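Local coordinates for protein putative S-adenosylmethionine-dependent methyltransferase (Bacteroides thetaiotaomicron, PDB 1WYZ) that is probably a methyltransferase that uses S-adenosylmethionine and belongs to the RsmI-like family, although its own substrate is not established, at residues A4-P9 / K114-V119; T15-V20 / K48-E53; L158-Y163 / N188-T193; L170-P175 / P227-L232. All blocks are in the same frame, centred on the assembly; numbering follows the deposited sequence.

Contact 1 of 4, residues A4-P9 / K114-V119; sequences ALYLLP and KVIPLV
Y6 and I116 pair side by side where strand 5-8 runs parallel to strand 115-117, the outermost strand in this chain of the parallel sheet in the N-terminal half. The ladder is made by L5 N to K114 O (2.8 Å, nearly straight at 176°), I116 N to L5 O and L7 N to I116 O (each 3.0 Å), with a weak last rung from L118 N to L7 O. The Y6 side chain leaves along the same face of the sheet as I116, its CB passing I116 O at 4.1 Å. CG and CD1 run past I116 CG2, which sits over the ring face in a CH-pi contact 3.7 Å from the centroid. Y6 CE1 meets I116 CD1 at 3.6 Å, while L118 CD2 comes to the ring edge, 3.9 Å from Y6 CD1. Y6 CZ still lies near I116 CG2, and the tip, OH, makes a weak hydrogen bond to E2 O. With CG anti to the carbonyl carbon (chi1 -77°), the ring leans back over the neighbouring strand. Cutting Y6 back to alanine is likely to open a gap above I116 CG2 and leave L118 CD2 without its aromatic edge. On the other face, L5 and L7 pack under helix 100-110, and M129 of the second subunit also touches L7. Beside them on that face, L7 CD2 crosses V115 CG1 at 3.7 Å.

Contact 2 of 4, residues T15-V20 / K48-E53; sequences TPLEQV and KKVDRE
The side chains of L17 and K49 lie alongside each other, running antiparallel, where the short, weakly bonded helix 17-20 meets the last turn of helix 40-50, a small surface contact between two helical pieces of the N-terminal half. The tight part is apolar. L17 CD1 presses on the aliphatic shaft of K49, 3.4 Å from CD, and L17 CD2 reaches V50 CG2 at 3.8 Å; V50 in turn packs on T26 and I29 of helix 24-29. The loose part is the charged end of K49. Bent at chi2 (-75°), its chain runs back along L17 and carries NZ towards the start of the short helix, beside P16 CA at 3.5 Å. There NZ makes a long salt bridge of 3.6 Å with E18 OE1, the glutamate coming in square to the lysine chain. K49 NZ also lies 3.1 Å from L17 N, but both are donors and no bond joins them.

Contact 3 of 4, residues L158-Y163 / N188-T193; sequences LEQRVY and NCRPQT
The Y163 ring and the R190 guanidinium meet steeply as modelled, their planes 73° apart, though the guanidinium is not placed with certainty: Y163 CE2 lies over one of its faces, 3.5 Å from R190 CZ, and T193 OG1 sits at the edge of the ring, in its plane. These groups line the place where helix 150-165 packs on the irregular loop between helix 178-188 and strand 194-199. At its centre is the buried carboxylate of E159. With CG anti to the backbone N (chi1 -175°) and the chain extended beyond it, E159 reaches straight from the helix to the loop. Its OE2 takes R190 N on the syn lone pair at 2.7 Å (N-H...O 161°). Y163 OH donates to T193 OG1 at 2.9 Å, so that T193 OG1 lies between the tyrosine hydroxyl and OE2; the last link, from OG1 to OE2, is doubtful because the modelled separation is too short to be trusted. R190 would add a salt bridge to OE2, but the position of its NH1 is uncertain. The firm bond from R190 N is likely to favour the charged form of the carboxylate. T212 OG1 bonds P191 O and T193 O, and K156 NZ of the same helix 150-165 bonds N188 O. E159 OE1 takes a second, weak bond from R190 N, at 3.4 Å.

Contact 4 of 4, residues L170-P175 / P227-L232; sequences LFIETP and PCIFLL
F230 N to F171 O, at 2.9 Å, is the shorter of the two backbone bonds that zip strand 168-173 to strand 228-233; the donor arrives nearly along the C=O axis. Its mate, F171 N to F230 O at 3.2 Å, lies in the carbonyl plane, and together they make F171 and F230 an antiparallel hydrogen-bonded pair. Both rings leave the same face of the sheet. F171 CG stands between the backbone N and the carbonyl carbon (chi1 53°), which turns the ring across to the other strand, where F230 CB lies over its face, 4.0 Å from the centroid. L232 CG lies at the edge of that ring, 3.9 Å from F171 CE2. The two aromatic planes are inclined at 48°, with centroids 5.9 Å apart. Replacing F171 with serine is likely to leave F230 CB and L232 facing a gap beneath I185 of helix 178-188. The other face is aliphatic: I172 CG2 meets I229 CG1 at 3.6 Å and L170 CG meets L231 CG at 3.8 Å, with helix 123-131 covering L170, I229 and L231. Farther along, P175 CB meets P227 CD, and E173 pairs with R151. The result is the ladder joining the middle strand 228-233 of a mixed sheet to strand 168-173, with strands 194-199 and 138-143 beyond them, held between helices in an alpha/beta C-terminal domain.

How the contacts relate
The four contacts divide between two lobes. Contact 1 lies in the parallel sheet of the N-terminal half, and contact 2 falls within the chain span that contact 1 closes, following strand 5-8 by way of helix 17-20; their centres are about 18 Å apart and both touch the second subunit. Contacts 3 and 4 come later, with alternating segments: helix 150-165 leads into strand 168-173, and the loop 188-193 precedes strand 228-233. Their centres are about 16 Å apart, and L158 CD2 packs on F171 CD2 at 3.7 Å. Contacts 1 and 4, about 26 Å apart between centres, mark separate sheets, consistent with the two-domain build of RsmI-like methyltransferases.

Contact 1 of 4, residues A4-P9 / K114-V119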
loop_
_atom_site.group_PDB
_atom_site.type_symbol
_atom_site.label_atom_id
_atom_site.label_comp_id
_atom_site.label_asym_id
_atom_site.label_seq_id
_atom_site.Cartn_x
_atom_site.Cartn_y
_atom_site.Cartn_z
ATOM N N ALA A 4 -12.043 18.433 5.047
ATOM C CA ALA A 4 -11.412 17.875 3.859
ATOM C C ALA A 4 -12.123 16.617 3.363
ATOM O O ALA A 4 -13.131 16.194 3.930
ATOM C CB ALA A 4 -9.952 17.550 4.159
ATOM N N LEU A 5 -11.586 16.036 2.290
ATOM C CA LEU A 5 -12.119 14.811 1.708
ATOM C C LEU A 5 -11.281 13.644 2.232
ATOM O O LEU A 5 -10.163 13.392 1.764
ATOM C CB LEU A 5 -12.053 14.853 0.170
ATOM C CG LEU A 5 -12.581 13.619 -0.592
ATOM C CD1 LEU A 5 -14.093 13.480 -0.393
ATOM C CD2 LEU A 5 -12.260 13.738 -2.072
ATOM N N TYR A 6 -11.829 12.956 3.226
ATOM C CA TYR A 6 -11.187 11.811 3.845
ATOM C C TYR A 6 -11.459 10.541 3.037
ATOM O O TYR A 6 -12.615 10.161 2.832
ATOM C CB TYR A 6 -11.726 11.637 5.261
ATOM C CG TYR A 6 -11.161 12.613 6.279
ATOM C CD1 TYR A 6 -9.971 12.336 6.950
ATOM C CD2 TYR A 6 -11.844 13.778 6.613
ATOM C CE1 TYR A 6 -9.478 13.189 7.935
ATOM C CE2 TYR A 6 -11.360 14.640 7.599
ATOM C CZ TYR A 6 -10.175 14.336 8.260
ATOM O OH TYR A 6 -9.696 15.166 9.257
ATOM N N LEU A 7 -10.396 9.896 2.564
ATOM C CA LEU A 7 -10.514 8.656 1.799
ATOM C C LEU A 7 -10.588 7.510 2.797
ATOM O O LEU A 7 -9.566 7.083 3.322
ATOM C CB LEU A 7 -9.295 8.501 0.895
ATOM C CG LEU A 7 -9.382 9.138 -0.501
ATOM C CD1 LEU A 7 -10.395 10.258 -0.533
ATOM C CD2 LEU A 7 -8.000 9.617 -0.918
ATOM N N LEU A 8 -11.798 7.010 3.041
ATOM C CA LEU A 8 -12.028 5.937 4.022
ATOM C C LEU A 8 -11.898 4.457 3.618
ATOM O O LEU A 8 -12.664 3.962 2.802
ATOM C CB LEU A 8 -13.415 6.126 4.642
ATOM C CG LEU A 8 -13.739 7.541 5.117
ATOM C CD1 LEU A 8 -15.147 7.566 5.684
ATOM C CD2 LEU A 8 -12.713 7.970 6.164
ATOM N N PRO A 9 -10.923 3.734 4.187
ATOM C CA PRO A 9 -10.815 2.319 3.805
ATOM C C PRO A 9 -11.723 1.355 4.594
ATOM O O PRO A 9 -12.088 1.622 5.736
ATOM C CB PRO A 9 -9.321 2.023 3.983
ATOM C CG PRO A 9 -8.858 3.028 5.004
ATOM C CD PRO A 9 -9.625 4.267 4.652
ATOM N N LYS A 114 -8.740 19.920 -0.020
ATOM C CA LYS A 114 -7.876 19.105 0.838
ATOM C C LYS A 114 -8.289 17.634 0.835
ATOM O O LYS A 114 -9.453 17.292 1.051
ATOM C CB LYS A 114 -7.895 19.629 2.282
ATOM C CG LYS A 114 -7.098 18.794 3.269
ATOM C CD LYS A 114 -5.655 18.738 2.860
ATOM C CE LYS A 114 -4.792 18.208 3.977
ATOM N NZ LYS A 114 -4.911 19.070 5.181
ATOM N N VAL A 115 -7.307 16.773 0.605
ATOM C CA VAL A 115 -7.526 15.337 0.560
ATOM C C VAL A 115 -6.635 14.678 1.613
ATOM O O VAL A 115 -5.463 15.042 1.776
ATOM C CB VAL A 115 -7.153 14.773 -0.838
ATOM C CG1 VAL A 115 -7.433 13.274 -0.910
ATOM C CG2 VAL A 115 -7.922 15.514 -1.898
ATOM N N ILE A 116 -7.195 13.720 2.340
ATOM C CA ILE A 116 -6.427 13.027 3.353
ATOM C C ILE A 116 -6.819 11.552 3.426
ATOM O O ILE A 116 -7.959 11.201 3.728
ATOM C CB ILE A 116 -6.570 13.755 4.720
ATOM C CG1 ILE A 116 -6.192 12.823 5.865
ATOM C CG2 ILE A 116 -7.953 14.336 4.854
ATOM C CD1 ILE A 116 -5.973 13.512 7.211
ATOM N N PRO A 117 -5.865 10.663 3.108
ATOM C CA PRO A 117 -6.091 9.215 3.128
ATOM C C PRO A 117 -5.843 8.613 4.524
ATOM O O PRO A 117 -4.875 8.966 5.192
ATOM C CB PRO A 117 -5.078 8.715 2.102
ATOM C CG PRO A 117 -3.875 9.580 2.432
ATOM C CD PRO A 117 -4.501 10.973 2.625
ATOM N N LEU A 118 -6.723 7.720 4.965
ATOM C CA LEU A 118 -6.545 7.097 6.273
ATOM C C LEU A 118 -6.008 5.675 6.107
ATOM O O LEU A 118 -6.247 5.030 5.082
ATOM C CB LEU A 118 -7.866 7.088 7.050
ATOM C CG LEU A 118 -8.515 8.452 7.306
ATOM C CD1 LEU A 118 -9.673 8.275 8.287
ATOM C CD2 LEU A 118 -7.494 9.439 7.878
ATOM N N VAL A 119 -5.282 5.190 7.109
ATOM C CA VAL A 119 -4.696 3.858 7.045
ATOM C C VAL A 119 -5.722 2.729 6.962
ATOM O O VAL A 119 -6.742 2.732 7.644
ATOM C CB VAL A 119 -3.766 3.609 8.244
ATOM C CG1 VAL A 119 -3.148 2.229 8.141
ATOM C CG2 VAL A 119 -2.674 4.660 8.280
#

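Contact 2 of 4, residues T15-V20 / K48-E53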
loop_
_atom_site.group_PDB
_atom_site.type_symbol
_atom_site.label_atom_id
_atom_site.label_comp_id
_atom_site.label_asym_id
_atom_site.label_seq_id
_atom_site.Cartn_x
_atom_site.Cartn_y
_atom_site.Cartn_z
ATOM N N THR A 15 -13.958 -9.644 8.582
ATOM C CA THR A 15 -13.197 -9.604 9.828
ATOM C C THR A 15 -13.649 -8.469 10.720
ATOM O O THR A 15 -14.278 -7.524 10.268
ATOM C CB THR A 15 -11.698 -9.355 9.584
ATOM O OG1 THR A 15 -11.538 -8.083 8.936
ATOM C CG2 THR A 15 -11.086 -10.459 8.741
ATOM N N PRO A 16 -13.318 -8.548 12.013
ATOM C CA PRO A 16 -13.710 -7.472 12.935
ATOM C C PRO A 16 -12.992 -6.195 12.482
ATOM O O PRO A 16 -11.769 -6.191 12.337
ATOM C CB PRO A 16 -13.193 -7.967 14.286
ATOM C CG PRO A 16 -13.232 -9.481 14.136
ATOM C CD PRO A 16 -12.711 -9.686 12.733
ATOM N N LEU A 17 -13.748 -5.126 12.248
ATOM C CA LEU A 17 -13.169 -3.856 11.804
ATOM C C LEU A 17 -11.917 -3.414 12.576
ATOM O O LEU A 17 -11.013 -2.801 12.007
ATOM C CB LEU A 17 -14.217 -2.742 11.877
ATOM C CG LEU A 17 -15.064 -2.450 10.638
ATOM C CD1 LEU A 17 -15.776 -3.698 10.174
ATOM C CD2 LEU A 17 -16.063 -1.342 10.967
ATOM N N GLU A 18 -11.860 -3.727 13.864
ATOM C CA GLU A 18 -10.725 -3.344 14.692
ATOM C C GLU A 18 -9.436 -4.126 14.415
ATOM O O GLU A 18 -8.368 -3.779 14.931
ATOM C CB GLU A 18 -11.087 -3.479 16.178
ATOM C CG GLU A 18 -11.689 -4.823 16.565
ATOM C CD GLU A 18 -13.200 -4.876 16.370
ATOM O OE1 GLU A 18 -13.683 -4.736 15.223
ATOM O OE2 GLU A 18 -13.909 -5.062 17.382
ATOM N N GLN A 19 -9.529 -5.179 13.616
ATOM C CA GLN A 19 -8.349 -5.975 13.297
ATOM C C GLN A 19 -7.566 -5.330 12.150
ATOM O O GLN A 19 -6.361 -5.547 11.999
ATOM C CB GLN A 19 -8.770 -7.388 12.890
ATOM C CG GLN A 19 -7.633 -8.398 12.725
ATOM C CD GLN A 19 -7.970 -9.493 11.708
ATOM O OE1 GLN A 19 -9.031 -10.121 11.773
ATOM N NE2 GLN A 19 -7.064 -9.721 10.763
ATOM N N VAL A 20 -8.250 -4.515 11.353
ATOM C CA VAL A 20 -7.600 -3.904 10.206
ATOM C C VAL A 20 -7.764 -2.393 10.020
ATOM O O VAL A 20 -7.219 -1.832 9.070
ATOM C CB VAL A 20 -8.047 -4.627 8.929
ATOM C CG1 VAL A 20 -7.639 -6.108 9.006
ATOM C CG2 VAL A 20 -9.561 -4.495 8.760
ATOM N N LYS A 48 -22.624 1.202 9.769
ATOM C CA LYS A 48 -23.373 0.619 10.880
ATOM C C LYS A 48 -22.408 -0.150 11.763
ATOM O O LYS A 48 -22.478 -0.081 12.991
ATOM C CB LYS A 48 -24.461 -0.333 10.365
ATOM C CG LYS A 48 -25.876 0.259 10.281
ATOM C CD LYS A 48 -26.569 0.341 11.649
ATOM C CE LYS A 48 -26.540 1.745 12.246
ATOM N NZ LYS A 48 -25.192 2.161 12.703
ATOM N N LYS A 49 -21.504 -0.882 11.123
ATOM C CA LYS A 49 -20.508 -1.671 11.828
ATOM C C LYS A 49 -19.460 -0.746 12.465
ATOM O O LYS A 49 -18.822 -1.099 13.458
ATOM C CB LYS A 49 -19.856 -2.645 10.844
ATOM C CG LYS A 49 -19.591 -4.041 11.402
ATOM C CD LYS A 49 -18.408 -4.074 12.363
ATOM C CE LYS A 49 -17.985 -5.508 12.672
ATOM N NZ LYS A 49 -16.656 -5.563 13.352
ATOM N N VAL A 50 -19.298 0.444 11.895
ATOM C CA VAL A 50 -18.340 1.418 12.412
ATOM C C VAL A 50 -18.839 2.068 13.695
ATOM O O VAL A 50 -18.062 2.285 14.624
ATOM C CB VAL A 50 -18.081 2.552 11.410
ATOM C CG1 VAL A 50 -17.038 3.511 11.977
ATOM C CG2 VAL A 50 -17.640 1.983 10.080
ATOM N N ASP A 51 -20.127 2.400 13.727
ATOM C CA ASP A 51 -20.742 3.037 14.890
ATOM C C ASP A 51 -22.263 2.843 14.864
ATOM O O ASP A 51 -22.913 3.120 13.854
ATOM C CB ASP A 51 -20.423 4.537 14.900
ATOM C CG ASP A 51 -20.720 5.191 16.238
ATOM O OD1 ASP A 51 -21.756 4.855 16.846
ATOM O OD2 ASP A 51 -19.918 6.043 16.680
ATOM N N ARG A 52 -22.825 2.369 15.974
ATOM C CA ARG A 52 -24.265 2.143 16.065
ATOM C C ARG A 52 -25.038 3.451 16.084
ATOM O O ARG A 52 -26.128 3.542 15.518
ATOM C CB ARG A 52 -24.614 1.353 17.334
ATOM C CG ARG A 52 -24.817 -0.143 17.130
ATOM C CD ARG A 52 -23.507 -0.868 16.873
ATOM N NE ARG A 52 -22.618 -0.816 18.033
ATOM C CZ ARG A 52 -22.926 -1.294 19.235
ATOM N NH1 ARG A 52 -24.107 -1.866 19.446
ATOM N NH2 ARG A 52 -22.056 -1.188 20.233
ATOM N N GLU A 53 -24.463 4.459 16.732
ATOM C CA GLU A 53 -25.098 5.769 16.871
ATOM C C GLU A 53 -25.212 6.593 15.594
ATOM O O GLU A 53 -26.037 7.497 15.516
ATOM C CB GLU A 53 -24.365 6.591 17.938
ATOM C CG GLU A 53 -25.286 7.288 18.933
ATOM C CD GLU A 53 -26.113 6.308 19.755
ATOM O OE1 GLU A 53 -25.512 5.480 20.473
ATOM O OE2 GLU A 53 -27.359 6.368 19.687
#

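Contact 3 of 4, residues L158-Y163 / N188-T193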
loop_
_atom_site.group_PDB
_atom_site.type_symbol
_atom_site.label_atom_id
_atom_site.label_comp_id
_atom_site.label_asym_id
_atom_site.label_seq_id
_atom_site.Cartn_x
_atom_site.Cartn_y
_atom_site.Cartn_z
ATOM N N LEU A 158 6.384 -9.051 -17.664
ATOM C CA LEU A 158 6.482 -8.725 -16.246
ATOM C C LEU A 158 7.752 -9.376 -15.725
ATOM O O LEU A 158 8.600 -8.718 -15.108
ATOM C CB LEU A 158 5.277 -9.277 -15.486
ATOM C CG LEU A 158 4.135 -8.343 -15.085
ATOM C CD1 LEU A 158 3.906 -7.260 -16.125
ATOM C CD2 LEU A 158 2.878 -9.181 -14.904
ATOM N N GLU A 159 7.881 -10.672 -16.015
ATOM C CA GLU A 159 9.031 -11.463 -15.584
ATOM C C GLU A 159 10.355 -10.847 -16.040
ATOM O O GLU A 159 11.304 -10.753 -15.258
ATOM C CB GLU A 159 8.898 -12.906 -16.093
ATOM C CG GLU A 159 9.996 -13.844 -15.597
ATOM C CD GLU A 159 9.740 -15.312 -15.937
ATOM O OE1 GLU A 159 9.313 -15.602 -17.079
ATOM O OE2 GLU A 159 9.986 -16.178 -15.063
ATOM N N GLN A 160 10.417 -10.410 -17.294
ATOM C CA GLN A 160 11.647 -9.805 -17.796
ATOM C C GLN A 160 11.964 -8.535 -16.994
ATOM O O GLN A 160 13.119 -8.292 -16.635
ATOM C CB GLN A 160 11.528 -9.505 -19.300
ATOM C CG GLN A 160 11.608 -10.767 -20.173
ATOM C CD GLN A 160 11.238 -10.521 -21.631
ATOM O OE1 GLN A 160 10.200 -9.925 -21.923
ATOM N NE2 GLN A 160 12.078 -10.989 -22.550
ATOM N N ARG A 161 10.934 -7.745 -16.694
ATOM C CA ARG A 161 11.117 -6.520 -15.925
ATOM C C ARG A 161 11.625 -6.848 -14.521
ATOM O O ARG A 161 12.371 -6.073 -13.912
ATOM C CB ARG A 161 9.800 -5.736 -15.841
ATOM C CG ARG A 161 9.692 -4.610 -16.855
ATOM C CD ARG A 161 8.359 -3.898 -16.734
ATOM N NE ARG A 161 8.280 -2.684 -17.544
ATOM C CZ ARG A 161 7.204 -1.904 -17.599
ATOM N NH1 ARG A 161 6.122 -2.215 -16.899
ATOM N NH2 ARG A 161 7.212 -0.807 -18.343
ATOM N N VAL A 162 11.212 -8.003 -14.015
ATOM C CA VAL A 162 11.648 -8.438 -12.697
ATOM C C VAL A 162 13.169 -8.354 -12.572
ATOM O O VAL A 162 13.700 -7.794 -11.614
ATOM C CB VAL A 162 11.249 -9.891 -12.438
ATOM C CG1 VAL A 162 11.766 -10.332 -11.085
ATOM C CG2 VAL A 162 9.740 -10.033 -12.517
ATOM N N TYR A 163 13.855 -8.934 -13.554
ATOM C CA TYR A 163 15.308 -8.974 -13.599
ATOM C C TYR A 163 15.920 -7.720 -14.195
ATOM O O TYR A 163 17.062 -7.388 -13.901
ATOM C CB TYR A 163 15.748 -10.168 -14.426
ATOM C CG TYR A 163 15.266 -11.481 -13.890
ATOM C CD1 TYR A 163 15.987 -12.160 -12.911
ATOM C CD2 TYR A 163 14.100 -12.069 -14.379
ATOM C CE1 TYR A 163 15.561 -13.411 -12.426
ATOM C CE2 TYR A 163 13.664 -13.319 -13.903
ATOM C CZ TYR A 163 14.406 -13.979 -12.927
ATOM O OH TYR A 163 13.991 -15.190 -12.446
ATOM N N ASN A 188 4.476 -20.516 -18.611
ATOM C CA ASN A 188 5.234 -19.439 -19.252
ATOM C C ASN A 188 6.430 -18.848 -18.501
ATOM O O ASN A 188 7.321 -18.266 -19.122
ATOM C CB ASN A 188 4.285 -18.296 -19.619
ATOM C CG ASN A 188 3.055 -18.778 -20.351
ATOM O OD1 ASN A 188 2.042 -19.114 -19.731
ATOM N ND2 ASN A 188 3.139 -18.839 -21.675
ATOM N N CYS A 189 6.460 -18.986 -17.180
ATOM C CA CYS A 189 7.559 -18.420 -16.406
ATOM C C CYS A 189 8.730 -19.365 -16.215
ATOM O O CYS A 189 8.588 -20.582 -16.359
ATOM C CB CYS A 189 7.047 -17.933 -15.052
ATOM S SG CYS A 189 5.958 -16.471 -15.196
ATOM N N ARG A 190 9.894 -18.789 -15.902
ATOM C CA ARG A 190 11.114 -19.561 -15.698
ATOM C C ARG A 190 11.005 -20.418 -14.459
ATOM O O ARG A 190 10.266 -20.098 -13.534
ATOM C CB ARG A 190 12.333 -18.651 -15.512
ATOM C CG ARG A 190 12.684 -17.737 -16.665
ATOM C CD ARG A 190 14.075 -17.177 -16.433
ATOM N NE ARG A 190 14.299 -15.963 -17.206
ATOM C CZ ARG A 190 13.586 -14.850 -17.057
ATOM N NH1 ARG A 190 12.609 -14.813 -16.160
ATOM N NH2 ARG A 190 13.846 -13.778 -17.798
ATOM N N PRO A 191 11.759 -21.521 -14.414
ATOM C CA PRO A 191 11.700 -22.388 -13.234
ATOM C C PRO A 191 12.273 -21.767 -11.947
ATOM O O PRO A 191 11.820 -22.091 -10.841
ATOM C CB PRO A 191 12.449 -23.649 -13.688
ATOM C CG PRO A 191 13.370 -23.149 -14.753
ATOM C CD PRO A 191 12.537 -22.141 -15.496
ATOM N N GLN A 192 13.239 -20.860 -12.083
ATOM C CA GLN A 192 13.838 -20.241 -10.900
ATOM C C GLN A 192 13.166 -18.955 -10.421
ATOM O O GLN A 192 13.405 -18.500 -9.298
ATOM C CB GLN A 192 15.335 -20.007 -11.126
ATOM C CG GLN A 192 16.150 -21.310 -11.157
ATOM C CD GLN A 192 15.979 -22.138 -9.885
ATOM O OE1 GLN A 192 16.526 -23.240 -9.764
ATOM N NE2 GLN A 192 15.220 -21.610 -8.931
ATOM N N THR A 193 12.324 -18.366 -11.268
ATOM C CA THR A 193 11.614 -17.154 -10.887
ATOM C C THR A 193 10.786 -17.545 -9.661
ATOM O O THR A 193 10.355 -18.700 -9.546
ATOM C CB THR A 193 10.662 -16.686 -12.014
ATOM O OG1 THR A 193 11.420 -16.355 -13.188
ATOM C CG2 THR A 193 9.864 -15.475 -11.573
#

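Contact 4 of 4, residues L170-P175 / P227-L232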
loop_
_atom_site.group_PDB
_atom_site.type_symbol
_atom_site.label_atom_id
_atom_site.label_comp_id
_atom_site.label_asym_id
_atom_site.label_seq_id
_atom_site.Cartn_x
_atom_site.Cartn_y
_atom_site.Cartn_z
ATOM N N LEU A 170 3.178 -7.329 -9.344
ATOM C CA LEU A 170 1.935 -7.803 -8.729
ATOM C C LEU A 170 0.710 -7.699 -9.619
ATOM O O LEU A 170 0.533 -6.710 -10.332
ATOM C CB LEU A 170 1.613 -7.021 -7.442
ATOM C CG LEU A 170 2.509 -6.961 -6.209
ATOM C CD1 LEU A 170 3.665 -6.001 -6.442
ATOM C CD2 LEU A 170 1.674 -6.473 -5.034
ATOM N N PHE A 171 -0.152 -8.708 -9.542
ATOM C CA PHE A 171 -1.391 -8.726 -10.310
ATOM C C PHE A 171 -2.438 -9.602 -9.616
ATOM O O PHE A 171 -2.093 -10.523 -8.868
ATOM C CB PHE A 171 -1.127 -9.198 -11.748
ATOM C CG PHE A 171 -0.383 -10.509 -11.853
ATOM C CD1 PHE A 171 -1.076 -11.726 -11.881
ATOM C CD2 PHE A 171 1.007 -10.529 -11.966
ATOM C CE1 PHE A 171 -0.402 -12.946 -12.026
ATOM C CE2 PHE A 171 1.699 -11.754 -12.114
ATOM C CZ PHE A 171 0.982 -12.961 -12.142
ATOM N N ILE A 172 -3.714 -9.304 -9.842
ATOM C CA ILE A 172 -4.791 -10.061 -9.217
ATOM C C ILE A 172 -5.646 -10.798 -10.238
ATOM O O ILE A 172 -5.540 -10.550 -11.448
ATOM C CB ILE A 172 -5.703 -9.147 -8.386
ATOM C CG1 ILE A 172 -6.409 -8.147 -9.305
ATOM C CG2 ILE A 172 -4.880 -8.422 -7.324
ATOM C CD1 ILE A 172 -7.569 -7.388 -8.661
ATOM N N GLU A 173 -6.488 -11.703 -9.741
ATOM C CA GLU A 173 -7.354 -12.512 -10.595
ATOM C C GLU A 173 -8.733 -12.769 -10.015
ATOM O O GLU A 173 -8.895 -12.890 -8.799
ATOM C CB GLU A 173 -6.694 -13.858 -10.891
ATOM C CG GLU A 173 -6.234 -14.003 -12.331
ATOM C CD GLU A 173 -7.387 -14.026 -13.325
ATOM O OE1 GLU A 173 -8.319 -13.199 -13.202
ATOM O OE2 GLU A 173 -7.349 -14.871 -14.244
ATOM N N THR A 174 -9.726 -12.865 -10.896
ATOM C CA THR A 174 -11.096 -13.123 -10.470
ATOM C C THR A 174 -11.148 -14.510 -9.821
ATOM O O THR A 174 -10.518 -15.454 -10.300
ATOM C CB THR A 174 -12.079 -13.041 -11.668
ATOM O OG1 THR A 174 -13.425 -13.021 -11.182
ATOM C CG2 THR A 174 -11.903 -14.233 -12.592
ATOM N N PRO A 175 -11.910 -14.643 -8.725
ATOM C CA PRO A 175 -12.041 -15.906 -7.995
ATOM C C PRO A 175 -12.025 -17.206 -8.802
ATOM O O PRO A 175 -11.194 -18.082 -8.548
ATOM C CB PRO A 175 -13.326 -15.704 -7.174
ATOM C CG PRO A 175 -14.064 -14.617 -7.913
ATOM C CD PRO A 175 -12.947 -13.692 -8.296
ATOM N N PRO A 227 -10.731 -15.427 -4.066
ATOM C CA PRO A 227 -9.690 -14.435 -4.403
ATOM C C PRO A 227 -8.344 -14.342 -3.674
ATOM O O PRO A 227 -8.244 -14.566 -2.468
ATOM C CB PRO A 227 -10.450 -13.111 -4.356
ATOM C CG PRO A 227 -11.466 -13.352 -3.318
ATOM C CD PRO A 227 -11.976 -14.729 -3.692
ATOM N N CYS A 228 -7.317 -13.977 -4.446
ATOM C CA CYS A 228 -5.942 -13.828 -3.952
ATOM C C CYS A 228 -5.102 -12.941 -4.882
ATOM O O CYS A 228 -5.564 -12.533 -5.942
ATOM C CB CYS A 228 -5.275 -15.198 -3.838
ATOM S SG CYS A 228 -5.146 -16.078 -5.399
ATOM N N ILE A 229 -3.866 -12.646 -4.480
ATOM C CA ILE A 229 -2.968 -11.812 -5.286
ATOM C C ILE A 229 -1.721 -12.609 -5.634
ATOM O O ILE A 229 -1.356 -13.528 -4.902
ATOM C CB ILE A 229 -2.484 -10.552 -4.525
ATOM C CG1 ILE A 229 -3.667 -9.674 -4.131
ATOM C CG2 ILE A 229 -1.504 -9.769 -5.388
ATOM C CD1 ILE A 229 -4.488 -10.193 -2.957
ATOM N N PHE A 230 -1.054 -12.246 -6.728
ATOM C CA PHE A 230 0.157 -12.951 -7.126
ATOM C C PHE A 230 1.363 -12.022 -7.228
ATOM O O PHE A 230 1.254 -10.889 -7.702
ATOM C CB PHE A 230 -0.063 -13.665 -8.460
ATOM C CG PHE A 230 -1.114 -14.738 -8.407
ATOM C CD1 PHE A 230 -0.953 -15.847 -7.582
ATOM C CD2 PHE A 230 -2.281 -14.635 -9.172
ATOM C CE1 PHE A 230 -1.939 -16.843 -7.511
ATOM C CE2 PHE A 230 -3.280 -15.628 -9.111
ATOM C CZ PHE A 230 -3.101 -16.729 -8.279
ATOM N N LEU A 231 2.518 -12.503 -6.777
ATOM C CA LEU A 231 3.744 -11.714 -6.837
ATOM C C LEU A 231 4.895 -12.500 -7.451
ATOM O O LEU A 231 5.191 -13.610 -7.023
ATOM C CB LEU A 231 4.164 -11.247 -5.444
ATOM C CG LEU A 231 3.184 -10.404 -4.630
ATOM C CD1 LEU A 231 2.104 -11.321 -4.047
ATOM C CD2 LEU A 231 3.935 -9.664 -3.506
ATOM N N LEU A 232 5.546 -11.909 -8.449
ATOM C CA LEU A 232 6.683 -12.524 -9.131
ATOM C C LEU A 232 7.980 -11.783 -8.798
ATOM O O LEU A 232 8.054 -10.562 -8.946
ATOM C CB LEU A 232 6.485 -12.476 -10.658
ATOM C CG LEU A 232 5.283 -13.132 -11.334
ATOM C CD1 LEU A 232 5.425 -12.991 -12.835
ATOM C CD2 LEU A 232 5.219 -14.604 -10.956
#